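Local coordinates for protein DyP-type peroxidase (Thermobifida cellulosilytica, PDB 4GS1) that probably uses its haem and hydrogen peroxide to oxidise dyes and other organic substrates, as other DyP-type peroxidases do, at residues I54-A59 and R78-H83; A85-D90 and V165-A170; D252-R255 and D261-R264; L287-R290 and L296-P299; G327-D330 and R334-G337. All coordinates share one frame; numbering follows the deposited sequence.

How the contacts relate
Contacts 1 and 2 belong to the N-terminal half of the chain and contacts 3, 4 and 5 to the C-terminal half, following one another in series. Contacts 1 and 2 share helix 66-90, have centres about 11 Å apart and touch directly, forming one continuous patch of the first ferredoxin-like unit. Contact 5 is the hairpin end of the second unit's sheet, about 18 Å between centres from contact 3. Contact 3 touches contact 4 through Arg264 and Pro299, and the side chains of Trp254 and Leu287 each lie about 7 Å from the haem. Contacts 2 and 5 both touch the second subunit, where Asp166 of one chain meets Arg334 of the other.

Contact 1 of 5, residues I54-A59 and R78-H83; sequences IAFDLA and RTWAEH
This is a buried aromatic contact between sheet and helix in the N-terminal ferredoxin-like unit: Phe56, on strand 50-58, meets Trp80, on helix 66-90. The two side chains approach from opposite directions, and the indole arrives with the outer corner of its six-membered ring. With chi1 at -73°, Trp80 CG lies opposite its carbonyl carbon, which sends the indole toward the sheet. Trp80 CZ2 stands 3.6 Å above the plane of the Phe56 ring, over its centre, while Trp80 CH2 lies 3.6 Å from Phe56 CD2. The six-membered rings slant against each other, their planes inclined at 45° and their centroids 4.7 Å apart. Ile54 CG2 covers the other face of the Phe56 ring toward its rim, leaving the phenyl group held between an aliphatic branch and the indole. Trp80 is also held by its polar atom, NE1 giving a hydrogen bond to Leu168 O. Replacing Phe56 by an alanine would probably open a gap beside the six-membered ring of the indole and leave CZ2 and CH2 of Trp80 without their packing partner. Around the pair, Phe56 also touches Leu151 and Val178 on the adjacent strands 149-155 and 176-185, and Trp80 rests on Leu149 and Leu151 of strand 149-155 and on Thr172 at the end of helix 158-172.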
# COMPACT_ATOMS: atom_id res chain seq x y z
N ILE B 54 -10.51 -8.42 3.16
CA ILE B 54 -11.64 -8.18 2.27
C ILE B 54 -12.91 -8.76 2.86
O ILE B 54 -12.97 -9.95 3.17
CB ILE B 54 -11.41 -8.82 0.88
CG1 ILE B 54 -10.04 -8.41 0.33
CG2 ILE B 54 -12.52 -8.39 -0.10
CD1 ILE B 54 -9.35 -9.49 -0.46
N ALA B 55 -13.93 -7.91 3.01
CA ALA B 55 -15.24 -8.38 3.47
C ALA B 55 -16.16 -8.50 2.27
O ALA B 55 -16.17 -7.64 1.39
CB ALA B 55 -15.83 -7.41 4.51
N PHE B 56 -16.92 -9.59 2.21
CA PHE B 56 -17.83 -9.84 1.08
C PHE B 56 -19.26 -10.02 1.55
O PHE B 56 -19.49 -10.49 2.67
CB PHE B 56 -17.48 -11.16 0.38
CG PHE B 56 -16.08 -11.23 -0.18
CD1 PHE B 56 -15.85 -11.04 -1.55
CD2 PHE B 56 -15.00 -11.56 0.63
CE1 PHE B 56 -14.57 -11.16 -2.07
CE2 PHE B 56 -13.71 -11.67 0.11
CZ PHE B 56 -13.50 -11.47 -1.24
N ASP B 57 -20.22 -9.69 0.69
CA ASP B 57 -21.60 -10.11 0.91
C ASP B 57 -22.00 -11.12 -0.16
O ASP B 57 -21.46 -11.09 -1.27
CB ASP B 57 -22.55 -8.92 0.83
CG ASP B 57 -22.40 -7.97 1.99
OD1 ASP B 57 -22.09 -8.45 3.10
OD2 ASP B 57 -22.58 -6.76 1.79
N LEU B 58 -22.95 -12.00 0.17
CA LEU B 58 -23.59 -12.79 -0.87
C LEU B 58 -24.40 -11.87 -1.77
O LEU B 58 -25.10 -10.98 -1.29
CB LEU B 58 -24.53 -13.84 -0.27
CG LEU B 58 -23.88 -15.01 0.45
CD1 LEU B 58 -24.95 -16.00 0.90
CD2 LEU B 58 -22.89 -15.70 -0.48
N ALA B 59 -24.30 -12.07 -3.08
CA ALA B 59 -25.09 -11.28 -4.03
C ALA B 59 -26.55 -11.71 -4.02
O ALA B 59 -26.88 -12.81 -3.60
CB ALA B 59 -24.52 -11.41 -5.42
N ARG B 78 -16.06 -23.23 -0.39
CA ARG B 78 -15.32 -24.32 -1.02
C ARG B 78 -14.33 -23.80 -2.06
O ARG B 78 -13.19 -24.24 -2.11
CB ARG B 78 -16.26 -25.34 -1.69
CG ARG B 78 -15.50 -26.55 -2.26
CD ARG B 78 -16.27 -27.31 -3.34
NE ARG B 78 -17.72 -27.21 -3.18
CZ ARG B 78 -18.51 -26.51 -3.98
NH1 ARG B 78 -18.00 -25.85 -5.02
NH2 ARG B 78 -19.81 -26.46 -3.76
N THR B 79 -14.78 -22.86 -2.88
CA THR B 79 -13.93 -22.30 -3.92
C THR B 79 -12.70 -21.62 -3.33
O THR B 79 -11.57 -21.87 -3.78
CB THR B 79 -14.72 -21.33 -4.81
OG1 THR B 79 -15.77 -22.05 -5.47
CG2 THR B 79 -13.81 -20.70 -5.86
N TRP B 80 -12.89 -20.77 -2.33
CA TRP B 80 -11.76 -20.11 -1.68
C TRP B 80 -10.83 -21.13 -1.03
O TRP B 80 -9.61 -20.98 -1.07
CB TRP B 80 -12.23 -19.10 -0.64
CG TRP B 80 -12.83 -17.83 -1.20
CD1 TRP B 80 -12.52 -17.21 -2.39
CD2 TRP B 80 -13.82 -17.02 -0.57
NE1 TRP B 80 -13.28 -16.07 -2.53
CE2 TRP B 80 -14.09 -15.93 -1.42
CE3 TRP B 80 -14.52 -17.10 0.65
CZ2 TRP B 80 -15.02 -14.93 -1.10
CZ3 TRP B 80 -15.44 -16.12 0.96
CH2 TRP B 80 -15.69 -15.05 0.09
N ALA B 81 -11.39 -22.18 -0.43
CA ALA B 81 -10.56 -23.20 0.20
C ALA B 81 -9.72 -23.94 -0.83
O ALA B 81 -8.55 -24.24 -0.59
CB ALA B 81 -11.41 -24.17 1.00
N GLU B 82 -10.32 -24.24 -1.99
CA GLU B 82 -9.58 -24.90 -3.07
C GLU B 82 -8.43 -24.04 -3.58
O GLU B 82 -7.32 -24.54 -3.79
CB GLU B 82 -10.52 -25.26 -4.22
CG GLU B 82 -11.50 -26.37 -3.87
CD GLU B 82 -12.58 -26.56 -4.92
OE1 GLU B 82 -12.73 -25.68 -5.80
OE2 GLU B 82 -13.28 -27.59 -4.86
N HIS B 83 -8.69 -22.76 -3.78
CA HIS B 83 -7.64 -21.85 -4.24
C HIS B 83 -6.58 -21.63 -3.17
O HIS B 83 -5.40 -21.51 -3.48
CB HIS B 83 -8.24 -20.52 -4.71
CG HIS B 83 -8.94 -20.62 -6.03
ND1 HIS B 83 -8.53 -19.92 -7.15
CD2 HIS B 83 -10.02 -21.34 -6.41
CE1 HIS B 83 -9.34 -20.20 -8.16
NE2 HIS B 83 -10.25 -21.06 -7.74

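Contact 2 of 5, residues A85-D90 and V165-A170; sequences ARLHAD and VDELVA
One salt bridge and a leucine pair join Arg86 and Leu87 to Glu167 and Leu168, across two helices running nearly antiparallel. The short axes make an angle of 161° and come no closer than 11.9 Å, a spacing that side chains must bridge.

The charged part lies toward the surface. Arg86 NH1 donates to Glu167 OE2 over 3.3 Å, with an N-H...O angle of 160°. The oxygen lies near the guanidinium plane, whereas the donor reaches OE2 on its syn side, 30° out of the carboxylate plane. A bend at chi3 brings the arginine tip round to that position, and Glu167 answers with an extended chain whose CG is anti to the backbone N. His83 ND1 hydrogen-bonds to the same OE2, and the backbone N of Glu93 holds OE1, so both carboxylate oxygens are engaged and the group is unlikely to turn freely.

The apolar part is more deeply buried. Leu87 divides its two methyls: CD2 lies 3.7 Å from Glu167 OE1, against the carboxylate, and CD1 packs at 3.8 Å on Leu168 CD1. Both leucines also rest on Val107 of strand 106-111. Away from helix 66-90, Val165 and Val169 pack on Trp328 of the second subunit.

Two antiparallel helices side by side over one four-stranded antiparallel sheet, with helix 66-90 following the first strand and helix 158-172 the third, are the hallmark of the ferredoxin-like beta-alpha-beta-beta-alpha-beta fold.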
# COMPACT_ATOMS: atom_id res chain seq x y z
N ALA B 85 -5.57 -23.72 -1.00
CA ALA B 85 -4.70 -24.90 -1.01
C ALA B 85 -3.63 -24.78 -2.09
O ALA B 85 -2.45 -25.06 -1.84
CB ALA B 85 -5.52 -26.16 -1.20
N ARG B 86 -4.03 -24.37 -3.29
CA ARG B 86 -3.10 -24.22 -4.40
C ARG B 86 -2.15 -23.04 -4.20
O ARG B 86 -0.97 -23.14 -4.51
CB ARG B 86 -3.85 -24.04 -5.72
CG ARG B 86 -4.22 -25.32 -6.45
CD ARG B 86 -4.63 -25.01 -7.90
NE ARG B 86 -5.91 -24.30 -7.99
CZ ARG B 86 -6.04 -22.97 -8.05
NH1 ARG B 86 -4.96 -22.19 -8.03
NH2 ARG B 86 -7.24 -22.43 -8.12
N LEU B 87 -2.69 -21.93 -3.69
CA LEU B 87 -1.87 -20.74 -3.43
C LEU B 87 -0.80 -21.04 -2.38
O LEU B 87 0.35 -20.62 -2.53
CB LEU B 87 -2.75 -19.58 -2.95
CG LEU B 87 -3.64 -18.92 -4.00
CD1 LEU B 87 -4.68 -18.03 -3.34
CD2 LEU B 87 -2.79 -18.11 -4.96
N HIS B 88 -1.19 -21.75 -1.32
CA HIS B 88 -0.25 -22.12 -0.26
C HIS B 88 0.86 -23.01 -0.82
O HIS B 88 2.03 -22.87 -0.47
CB HIS B 88 -0.98 -22.83 0.90
CG HIS B 88 -1.84 -21.93 1.74
ND1 HIS B 88 -3.02 -22.36 2.32
CD2 HIS B 88 -1.70 -20.64 2.11
CE1 HIS B 88 -3.56 -21.37 3.01
NE2 HIS B 88 -2.78 -20.31 2.90
N ALA B 89 0.49 -23.91 -1.72
CA ALA B 89 1.43 -24.88 -2.26
C ALA B 89 2.29 -24.33 -3.40
O ALA B 89 3.49 -24.62 -3.48
CB ALA B 89 0.69 -26.13 -2.72
N ASP B 90 1.68 -23.55 -4.29
CA ASP B 90 2.32 -23.20 -5.56
C ASP B 90 2.41 -21.69 -5.86
O ASP B 90 3.05 -21.29 -6.83
CB ASP B 90 1.57 -23.86 -6.73
CG ASP B 90 1.63 -25.37 -6.69
OD1 ASP B 90 0.68 -26.00 -7.20
OD2 ASP B 90 2.61 -25.92 -6.15
N VAL B 165 -4.91 -11.90 -4.24
CA VAL B 165 -6.18 -11.25 -3.99
C VAL B 165 -7.07 -11.24 -5.23
O VAL B 165 -8.26 -11.59 -5.15
CB VAL B 165 -5.96 -9.82 -3.49
CG1 VAL B 165 -7.27 -9.01 -3.57
CG2 VAL B 165 -5.45 -9.85 -2.05
N ASP B 166 -6.51 -10.86 -6.36
CA ASP B 166 -7.31 -10.78 -7.59
C ASP B 166 -7.83 -12.16 -7.98
O ASP B 166 -8.98 -12.31 -8.42
CB ASP B 166 -6.50 -10.13 -8.73
CG ASP B 166 -6.25 -8.63 -8.50
OD1 ASP B 166 -7.03 -8.01 -7.75
OD2 ASP B 166 -5.28 -8.08 -9.07
N GLU B 167 -6.99 -13.17 -7.80
CA GLU B 167 -7.39 -14.54 -8.08
C GLU B 167 -8.57 -14.99 -7.19
O GLU B 167 -9.56 -15.53 -7.69
CB GLU B 167 -6.20 -15.49 -7.92
CG GLU B 167 -6.56 -16.97 -8.04
CD GLU B 167 -5.36 -17.88 -7.91
OE1 GLU B 167 -4.24 -17.48 -8.30
OE2 GLU B 167 -5.53 -19.01 -7.41
N LEU B 168 -8.46 -14.75 -5.88
CA LEU B 168 -9.50 -15.19 -4.95
C LEU B 168 -10.83 -14.47 -5.16
O LEU B 168 -11.90 -15.09 -5.12
CB LEU B 168 -9.03 -15.05 -3.50
CG LEU B 168 -7.97 -16.06 -3.06
CD1 LEU B 168 -7.17 -15.52 -1.86
CD2 LEU B 168 -8.61 -17.39 -2.70
N VAL B 169 -10.78 -13.16 -5.39
CA VAL B 169 -12.00 -12.38 -5.56
C VAL B 169 -12.71 -12.76 -6.86
O VAL B 169 -13.93 -12.94 -6.89
CB VAL B 169 -11.71 -10.87 -5.54
CG1 VAL B 169 -12.96 -10.08 -5.90
CG2 VAL B 169 -11.21 -10.47 -4.16
N ALA B 170 -11.94 -12.93 -7.93
CA ALA B 170 -12.52 -13.26 -9.22
C ALA B 170 -13.09 -14.68 -9.22
O ALA B 170 -14.03 -14.97 -9.96
CB ALA B 170 -11.48 -13.11 -10.32

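Contact 3 of 5, residues D252-R255 and D261-R264; sequences DEWR and DRER
Arg262, on helix 259-266, lies along one face of the Trp254 indole, and its chain touches the ring almost from its root. CB is already in contact, 3.5 Å from Trp254 CZ2. CG comes next and sits over the six-membered ring as a CH-pi contact, 3.9 Å from that ring's centroid and 21° off the normal. CD moves on across the ring fusion, 3.7 Å from Trp254 NE1 and about as far from CE2. This progress follows from the straight run of the chain from CG to NE. At NE the side chain leaves the indole to hydrogen-bond the backbone oxygen of Leu257. The guanidinium still forms an off-centre cation-pi contact, with CZ 4.9 Å from the centroid of the five-membered ring and the two planes 39° apart. At the tip, NH2 gives a weak hydrogen bond of 3.2 Å to Arg255 O.

Trp254 is itself fixed by a hydrogen bond from NE1 to Met203 O and by an edge-to-face contact with Tyr368; its side chain lies about 7 Å from the haem. A serine in place of Arg262 removes CG and CD and would probably leave much of this indole face without its packing partner, and the Arg255 and Leu257 carbonyls without these donors. The arginine thus does two jobs: its methylenes make apolar and CH-pi contact with the tryptophan, while its charged end holds Leu257 O and, weakly, Arg255 O, where the chain passes from helix 251-256 to helix 259-266.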
# COMPACT_ATOMS: atom_id res chain seq x y z
N ASP B 252 -1.99 14.79 13.08
CA ASP B 252 -1.76 16.23 13.20
C ASP B 252 -1.80 16.64 14.68
O ASP B 252 -0.92 17.35 15.17
CB ASP B 252 -2.82 16.99 12.41
CG ASP B 252 -2.40 18.39 12.05
OD1 ASP B 252 -2.63 19.31 12.86
OD2 ASP B 252 -1.85 18.57 10.94
N GLU B 253 -2.82 16.17 15.38
CA GLU B 253 -2.94 16.44 16.81
C GLU B 253 -1.83 15.76 17.61
O GLU B 253 -1.28 16.33 18.55
CB GLU B 253 -4.30 15.95 17.33
CG GLU B 253 -5.51 16.55 16.61
CD GLU B 253 -5.79 17.96 17.04
OE1 GLU B 253 -6.91 18.45 16.78
OE2 GLU B 253 -4.89 18.58 17.65
N TRP B 254 -1.52 14.52 17.23
CA TRP B 254 -0.50 13.73 17.91
C TRP B 254 0.87 14.41 17.83
O TRP B 254 1.60 14.45 18.83
CB TRP B 254 -0.44 12.35 17.25
CG TRP B 254 0.54 11.39 17.86
CD1 TRP B 254 1.70 10.92 17.29
CD2 TRP B 254 0.43 10.76 19.13
NE1 TRP B 254 2.32 10.03 18.15
CE2 TRP B 254 1.56 9.93 19.29
CE3 TRP B 254 -0.50 10.83 20.17
CZ2 TRP B 254 1.77 9.16 20.44
CZ3 TRP B 254 -0.30 10.06 21.31
CH2 TRP B 254 0.83 9.24 21.43
N ARG B 255 1.21 14.95 16.67
CA ARG B 255 2.50 15.62 16.51
C ARG B 255 2.68 16.87 17.38
O ARG B 255 3.81 17.27 17.66
CB ARG B 255 2.78 15.94 15.03
CG ARG B 255 3.31 14.75 14.24
CD ARG B 255 3.74 15.17 12.82
NE ARG B 255 2.64 15.79 12.09
CZ ARG B 255 1.79 15.13 11.32
NH1 ARG B 255 0.82 15.78 10.69
NH2 ARG B 255 1.91 13.81 11.17
N ASP B 261 4.84 13.53 26.76
CA ASP B 261 3.38 13.47 26.81
C ASP B 261 2.83 12.31 25.97
O ASP B 261 1.86 11.66 26.37
CB ASP B 261 2.76 14.81 26.40
CG ASP B 261 2.88 15.86 27.49
OD1 ASP B 261 3.00 15.50 28.68
OD2 ASP B 261 2.84 17.06 27.14
N ARG B 262 3.44 12.05 24.82
CA ARG B 262 3.03 10.91 24.00
C ARG B 262 3.23 9.61 24.77
O ARG B 262 2.40 8.70 24.68
CB ARG B 262 3.85 10.84 22.70
CG ARG B 262 3.62 12.00 21.77
CD ARG B 262 4.46 11.86 20.51
NE ARG B 262 4.63 13.14 19.84
CZ ARG B 262 5.33 13.33 18.73
NH1 ARG B 262 5.93 12.32 18.14
NH2 ARG B 262 5.41 14.55 18.21
N GLU B 263 4.33 9.53 25.50
CA GLU B 263 4.63 8.34 26.29
C GLU B 263 3.61 8.16 27.40
O GLU B 263 3.22 7.03 27.69
CB GLU B 263 6.06 8.41 26.85
CG GLU B 263 7.12 8.32 25.74
CD GLU B 263 8.54 8.49 26.22
OE1 GLU B 263 8.77 9.21 27.22
OE2 GLU B 263 9.45 7.90 25.58
N ARG B 264 3.14 9.26 27.98
CA ARG B 264 2.13 9.18 29.04
C ARG B 264 0.74 8.80 28.52
O ARG B 264 -0.08 8.26 29.28
CB ARG B 264 2.07 10.49 29.84
CG ARG B 264 3.23 10.69 30.78
CD ARG B 264 3.26 12.10 31.36
NE ARG B 264 4.59 12.40 31.87
CZ ARG B 264 5.37 13.38 31.43
NH1 ARG B 264 4.95 14.22 30.48
NH2 ARG B 264 6.56 13.54 31.97

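Contact 4 of 5, residues L287-R290 and L296-P299; sequences LTAR and LVIP
Val297 N donates to Ala289 O in an almost straight hydrogen bond, 2.9 Å long with an N-H...O angle of 178°. The same oxygen accepts a hydrogen bond from a water 2.9 Å away, and that water in turn accepts from Ile298 N, extending the link by one residue. Side chains pack around this polar centre. Ala289 CB touches Val297 CG2 at 4.0 Å, and further along the CD2 methyl of Leu287 meets Ile298 CD1 at 4.1 Å. Leu296 turns one methyl onto Arg290: CD2 stands 3.7 Å above the guanidinium plane, over its centre, so an aliphatic branch lies over one face of the flat cation.

A second shell sets these groups in place. Arg290 NH1 hydrogen-bonds to Gly294 O in the intervening turn, holding the guanidinium across Leu296. Arg305 NH1 bonds both Leu287 O and Ile298 O, and Arg305 NE reaches Pro299 O, which clasps the two segments from the side of helix 303-307.

With a single beta bridge pairing Arg290 and Leu296 and just five residues between them, this is a short hairpin-like loop on the protein surface, its Leu287 side chain about 7 Å from the haem.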
# COMPACT_ATOMS: atom_id res chain seq x y z
N LEU B 287 1.66 -1.27 37.67
CA LEU B 287 0.62 -0.25 37.71
C LEU B 287 0.49 0.40 39.08
O LEU B 287 -0.28 1.34 39.26
CB LEU B 287 -0.71 -0.87 37.27
CG LEU B 287 -0.72 -1.28 35.80
CD1 LEU B 287 -2.02 -1.97 35.44
CD2 LEU B 287 -0.50 -0.05 34.91
N THR B 288 1.26 -0.09 40.05
CA THR B 288 1.22 0.48 41.40
C THR B 288 2.34 1.47 41.66
O THR B 288 2.37 2.10 42.72
CB THR B 288 1.34 -0.62 42.45
OG1 THR B 288 2.48 -1.43 42.16
CG2 THR B 288 0.10 -1.49 42.45
N ALA B 289 3.25 1.60 40.70
CA ALA B 289 4.43 2.45 40.88
C ALA B 289 4.04 3.91 41.07
O ALA B 289 3.24 4.46 40.29
CB ALA B 289 5.37 2.31 39.69
N ARG B 290 4.59 4.54 42.10
CA ARG B 290 4.32 5.95 42.38
C ARG B 290 5.61 6.76 42.51
O ARG B 290 6.67 6.21 42.83
CB ARG B 290 3.52 6.09 43.67
CG ARG B 290 2.12 5.54 43.58
CD ARG B 290 1.38 5.69 44.90
NE ARG B 290 0.09 5.02 44.83
CZ ARG B 290 -1.03 5.61 44.43
NH1 ARG B 290 -1.01 6.89 44.09
NH2 ARG B 290 -2.17 4.93 44.38
N LEU B 296 0.86 8.52 40.50
CA LEU B 296 1.11 7.29 39.75
C LEU B 296 2.09 7.57 38.62
O LEU B 296 1.97 8.58 37.92
CB LEU B 296 -0.19 6.72 39.18
CG LEU B 296 -1.18 6.14 40.19
CD1 LEU B 296 -2.51 5.86 39.52
CD2 LEU B 296 -0.61 4.87 40.80
N VAL B 297 3.06 6.67 38.44
CA VAL B 297 4.04 6.79 37.36
C VAL B 297 3.38 6.61 35.99
O VAL B 297 3.65 7.37 35.04
CB VAL B 297 5.19 5.77 37.55
CG1 VAL B 297 6.09 5.71 36.32
CG2 VAL B 297 6.01 6.14 38.80
N ILE B 298 2.51 5.62 35.88
CA ILE B 298 1.70 5.43 34.68
C ILE B 298 0.34 6.07 34.98
O ILE B 298 -0.33 5.68 35.92
CB ILE B 298 1.56 3.93 34.35
CG1 ILE B 298 2.92 3.38 33.91
CG2 ILE B 298 0.52 3.70 33.25
CD1 ILE B 298 2.97 1.87 33.79
N PRO B 299 -0.06 7.09 34.19
CA PRO B 299 -1.27 7.86 34.52
C PRO B 299 -2.55 7.03 34.61
O PRO B 299 -2.63 5.93 34.04
CB PRO B 299 -1.39 8.82 33.33
CG PRO B 299 0.03 9.04 32.91
CD PRO B 299 0.69 7.69 33.08
O HOH W 1 2.06 3.44 37.88

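Contact 5 of 5, residues G327-D330 and R334-G337; sequences GWRD and RDAG
Trp328 and Arg334 face each other as a non-hydrogen-bonded antiparallel pair, CA atoms 4.4 Å apart, where strands 318-328 and 334-344 close a beta hairpin of the C-terminal ferredoxin-like unit. One residue inward, Asp335 N donates to Gly327 O at 2.8 Å. Gly327 has a positive phi of 73°, a conformation that favours glycine.

Both side chains of the pair project on the same face of the sheet, and there Arg334 lies across Trp328. Its CD packs 3.4 Å from Trp328 CE2. Beyond it, the guanidinium lies flat on the indole as a cation-pi stack, the planes 18° apart and CZ 4.2 Å from the centroid of the six-membered ring. CG sits anti to the backbone N, and a bend at chi2 folds the rest of the chain back over the ring. Ala336 CB covers the other guanidinium face, so the group is sandwiched. Its nitrogens also form salt bridges, NH1 with Asp325 and NH2 with Asp166 of the second subunit, which makes this hairpin part of the dimer interface.

The Asp335 carboxylate meets Arg329, whose NE makes a weak salt-bridge hydrogen bond of 3.5 Å to Asp335 OD2. Two conformers are modelled for Arg329, so this weak link is doubtful; the stronger partner of Arg329 is Glu372.

Gly327 O is gripped twice: Arg334 NH1, 3.1 Å away, with the oxygen lying in the guanidinium plane, reaches it from the face of the carbonyl opposite to the one Asp335 N uses.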
# COMPACT_ATOMS: atom_id res chain seq x y z
N GLY B 327 -3.60 8.06 2.30
CA GLY B 327 -3.36 9.42 1.85
C GLY B 327 -4.10 10.47 2.64
O GLY B 327 -4.02 10.51 3.87
N TRP B 328 -4.79 11.35 1.91
CA TRP B 328 -5.51 12.47 2.50
C TRP B 328 -6.93 12.52 1.95
O TRP B 328 -7.15 12.25 0.77
CB TRP B 328 -4.76 13.80 2.20
CG TRP B 328 -3.49 13.93 3.00
CD1 TRP B 328 -3.32 14.61 4.17
CD2 TRP B 328 -2.22 13.31 2.72
NE1 TRP B 328 -2.03 14.48 4.62
CE2 TRP B 328 -1.34 13.68 3.75
CE3 TRP B 328 -1.75 12.50 1.68
CZ2 TRP B 328 -0.01 13.26 3.78
CZ3 TRP B 328 -0.44 12.07 1.72
CH2 TRP B 328 0.42 12.45 2.76
N ARG B 329 -7.88 12.88 2.80
CA ARG B 329 -9.25 13.08 2.36
C ARG B 329 -9.40 14.42 1.68
O ARG B 329 -8.45 15.20 1.61
CB ARG B 329 -10.21 12.98 3.55
CG ARG B 329 -10.12 11.64 4.24
CD ARG B 329 -11.12 11.48 5.36
NE ARG B 329 -11.25 10.07 5.70
CZ ARG B 329 -11.75 9.61 6.84
NH1 ARG B 329 -11.82 8.31 7.04
NH2 ARG B 329 -12.17 10.45 7.77
N ASP B 330 -10.60 14.70 1.19
CA ASP B 330 -10.85 15.95 0.47
C ASP B 330 -10.67 17.22 1.31
O ASP B 330 -10.43 18.29 0.76
CB ASP B 330 -12.22 15.91 -0.20
CG ASP B 330 -12.34 14.80 -1.24
OD1 ASP B 330 -11.31 14.44 -1.86
OD2 ASP B 330 -13.46 14.28 -1.44
N ARG B 334 -5.38 13.72 7.08
CA ARG B 334 -4.70 12.46 6.87
C ARG B 334 -5.64 11.28 7.08
O ARG B 334 -6.33 11.20 8.11
CB ARG B 334 -3.53 12.36 7.85
CG ARG B 334 -2.54 11.26 7.56
CD ARG B 334 -1.59 11.67 6.45
NE ARG B 334 -0.42 10.80 6.41
CZ ARG B 334 -0.30 9.77 5.58
NH1 ARG B 334 -1.27 9.48 4.72
NH2 ARG B 334 0.80 9.03 5.62
N ASP B 335 -5.67 10.37 6.11
CA ASP B 335 -6.43 9.14 6.26
C ASP B 335 -5.42 8.02 6.40
O ASP B 335 -5.08 7.34 5.42
CB ASP B 335 -7.30 8.90 5.03
CG ASP B 335 -8.34 7.81 5.26
OD1 ASP B 335 -8.30 7.16 6.32
OD2 ASP B 335 -9.19 7.61 4.37
N ALA B 336 -4.93 7.83 7.62
CA ALA B 336 -3.96 6.78 7.92
C ALA B 336 -4.20 6.34 9.35
O ALA B 336 -4.80 7.06 10.15
CB ALA B 336 -2.52 7.29 7.75
N GLY B 337 -3.75 5.13 9.70
CA GLY B 337 -4.00 4.66 11.05
C GLY B 337 -3.62 3.22 11.28
O GLY B 337 -2.67 2.69 10.68